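Local coordinates for replicative DNA helicase (Mycobacterium chimaera, PDB 6RIY), which harbours an intein of the hedgehog/intein fold, the domain crystallised here, which probably excises itself from the helicase precursor by protein splicing, at residues G18-G23 against R123-D128. Sequence-based numbering, arbitrary orientation.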
ATOM      1  N   GLY A  18       9.906  -4.143  -4.988  1.00  7.48           N
ATOM      2  CA  GLY A  18      11.227  -4.755  -4.895  1.00 12.24           C
ATOM      3  C   GLY A  18      12.353  -3.861  -5.384  1.00 11.80           C
ATOM      4  O   GLY A  18      13.507  -4.018  -4.968  1.00 16.60           O
ATOM      5  N   ASP A  19      12.050  -2.937  -6.288  1.00 10.02           N
ATOM      6  CA  ASP A  19      13.041  -2.065  -6.901  1.00 12.12           C
ATOM      7  C   ASP A  19      13.166  -0.711  -6.207  1.00 10.48           C
ATOM      8  O   ASP A  19      13.899   0.148  -6.693  1.00 15.78           O
ATOM      9  CB  ASP A  19      12.704  -1.854  -8.381  1.00 12.26           C
ATOM     10  CG  ASP A  19      13.354  -2.874  -9.284  1.00 21.97           C
ATOM     11  OD1 ASP A  19      14.183  -3.672  -8.802  1.00 21.30           O
ATOM     12  OD2 ASP A  19      13.038  -2.874 -10.493  1.00 27.04           O
ATOM     13  N   VAL A  20      12.478  -0.494  -5.094  1.00 13.44           N
ATOM     14  CA  VAL A  20      12.520   0.804  -4.422  1.00 14.43           C
ATOM     15  C   VAL A  20      13.792   0.921  -3.600  1.00 18.07           C
ATOM     16  O   VAL A  20      14.151   0.001  -2.859  1.00 18.95           O
ATOM     17  CB  VAL A  20      11.284   1.003  -3.527  1.00 15.28           C
ATOM     18  CG1 VAL A  20      11.432   2.284  -2.735  1.00 19.07           C
ATOM     19  CG2 VAL A  20      10.038   1.054  -4.369  1.00 19.89           C
ATOM     20  N   ALA A  21      14.459   2.076  -3.693  1.00 13.78           N
ATOM     21  CA  ALA A  21      15.627   2.374  -2.873  1.00 16.60           C
ATOM     22  C   ALA A  21      15.449   3.728  -2.196  1.00 16.71           C
ATOM     23  O   ALA A  21      14.630   4.555  -2.614  1.00 14.08           O
ATOM     24  CB  ALA A  21      16.922   2.360  -3.700  1.00 21.43           C
ATOM     25  N   VAL A  22      16.205   3.931  -1.112  1.00 18.91           N
ATOM     26  CA  VAL A  22      16.188   5.217  -0.422  1.00 16.05           C
ATOM     27  C   VAL A  22      16.524   6.316  -1.413  1.00 21.30           C
ATOM     28  O   VAL A  22      17.465   6.193  -2.211  1.00 23.76           O
ATOM     29  CB  VAL A  22      17.165   5.209   0.765  1.00 22.98           C
ATOM     30  CG1 VAL A  22      17.318   6.607   1.351  1.00 24.09           C
ATOM     31  CG2 VAL A  22      16.696   4.239   1.825  1.00 21.88           C
ATOM     32  N   GLY A  23      15.742   7.395  -1.381  1.00 21.62           N
ATOM     33  CA  GLY A  23      15.934   8.515  -2.277  1.00 18.16           C
ATOM     34  C   GLY A  23      15.060   8.487  -3.510  1.00 21.28           C
ATOM     35  O   GLY A  23      14.946   9.514  -4.187  1.00 25.58           O
ATOM     36  N   ARG A 123       8.291  -5.983   1.630  1.00 10.31           N
ATOM     37  CA  ARG A 123       9.165  -4.907   2.094  1.00  9.50           C
ATOM     38  C   ARG A 123       8.326  -3.732   2.578  1.00  9.43           C
ATOM     39  O   ARG A 123       7.239  -3.487   2.053  1.00  9.82           O
ATOM     40  CB  ARG A 123      10.074  -4.364   0.982  1.00 16.06           C
ATOM     41  CG  ARG A 123      11.210  -5.229   0.520  1.00 22.21           C
ATOM     42  CD  ARG A 123      11.954  -4.509  -0.616  1.00 21.97           C
ATOM     43  NE  ARG A 123      12.891  -3.507  -0.111  1.00 22.19           N
ATOM     44  CZ  ARG A 123      13.383  -2.506  -0.833  1.00 18.65           C
ATOM     45  NH1 ARG A 123      13.011  -2.342  -2.099  1.00 15.37           N
ATOM     46  NH2 ARG A 123      14.240  -1.660  -0.285  1.00 17.97           N
ATOM     47  N   CYS A 124       8.883  -2.957   3.508  1.00 12.69           N
ATOM     48  CA  CYS A 124       8.319  -1.676   3.920  1.00 17.38           C
ATOM     49  C   CYS A 124       9.178  -0.512   3.441  1.00 11.63           C
ATOM     50  O   CYS A 124      10.405  -0.614   3.345  1.00 12.87           O
ATOM     51  CB  CYS A 124       8.187  -1.561   5.441  1.00 27.18           C
ATOM     52  SG  CYS A 124       7.135  -2.770   6.209  1.00 35.45           S
ATOM     53  N   VAL A 125       8.514   0.618   3.197  1.00 16.58           N
ATOM     54  CA  VAL A 125       9.182   1.884   2.926  1.00 18.77           C
ATOM     55  C   VAL A 125       8.684   2.904   3.942  1.00 18.03           C
ATOM     56  O   VAL A 125       7.586   2.786   4.493  1.00 16.95           O
ATOM     57  CB  VAL A 125       8.923   2.392   1.491  1.00 15.42           C
ATOM     58  CG1 VAL A 125       9.426   1.391   0.463  1.00 17.89           C
ATOM     59  CG2 VAL A 125       7.425   2.663   1.284  1.00 17.76           C
ATOM     60  N   GLU A 126       9.502   3.919   4.184  1.00 15.51           N
ATOM     61  CA  GLU A 126       9.041   5.130   4.844  1.00 20.27           C
ATOM     62  C   GLU A 126       9.183   6.291   3.870  1.00 14.39           C
ATOM     63  O   GLU A 126      10.136   6.340   3.090  1.00 15.32           O
ATOM     64  CB  GLU A 126       9.820   5.392   6.131  1.00 18.93           C
ATOM     65  CG  GLU A 126       9.869   4.179   7.055  1.00 26.55           C
ATOM     66  CD  GLU A 126      10.509   4.469   8.398  1.00 40.92           C
ATOM     67  OE1 GLU A 126      10.223   5.537   8.981  1.00 43.43           O
ATOM     68  OE2 GLU A 126      11.299   3.626   8.876  1.00 39.56           O
ATOM     69  N   VAL A 127       8.238   7.226   3.902  1.00 13.16           N
ATOM     70  CA  VAL A 127       8.235   8.327   2.948  1.00 12.77           C
ATOM     71  C   VAL A 127       8.192   9.651   3.699  1.00 17.93           C
ATOM     72  O   VAL A 127       7.879   9.709   4.887  1.00 17.07           O
ATOM     73  CB  VAL A 127       7.067   8.220   1.949  1.00 10.79           C
ATOM     74  CG1 VAL A 127       7.281   6.996   1.044  1.00 12.17           C
ATOM     75  CG2 VAL A 127       5.756   8.114   2.702  1.00 14.43           C
ATOM     76  N   ASP A 128       8.533  10.727   2.988  1.00 14.38           N
ATOM     77  CA  ASP A 128       8.814  12.001   3.638  1.00 16.06           C
ATOM     78  C   ASP A 128       7.602  12.925   3.699  1.00 15.39           C
ATOM     79  O   ASP A 128       7.763  14.134   3.880  1.00 29.02           O
ATOM     80  CB  ASP A 128       9.996  12.693   2.956  1.00 23.53           C
ATOM     81  CG  ASP A 128       9.629  13.351   1.640  1.00 29.11           C
ATOM     82  OD1 ASP A 128       8.569  13.034   1.057  1.00 32.46           O
ATOM     83  OD2 ASP A 128      10.422  14.201   1.188  1.00 36.83           O
TER
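In the all-beta hedgehog/intein fold of this intein, the loop that follows strand 14-16 is tied to strand 122-127 by Arg123, whose guanidinium reaches the backbone carbonyl of Val20. Arg123 NH1 gives the main hydrogen bond to Val20 O, 2.7 Å long and fairly straight. The oxygen lies almost in the guanidinium plane, and NH1 in turn meets one of its lone pairs in the carbonyl plane, at a C=O...N angle of 134°. Arg123 NH2 adds a weak bond to the same Val20 O at 3.1 Å, so two nitrogens of one edge share a single acceptor. A bend at chi3 (81°) turns the end of the otherwise extended arginine toward the loop. Arg123 NE donates to Thr40 O and NH1 weakly to Met17 O, bonds that limit rotation of the flat group and join residues just past the ends of strands 14-16 and 33-39 to this corner of the fold. Gly18 O also lies near, 3.4 Å from Arg123 NH1 and oblique to the guanidinium. Beside this polar grip, the buried valines meet through one methyl each: Val20 CG1, anti to the backbone N (chi1 174°), is 3.9 Å from Val125 CG1, and the two side chains cross nearly at right angles. Val20 also packs on Val36 of strand 33-39, the antiparallel neighbour of strand 122-127, and Val125 on Met17.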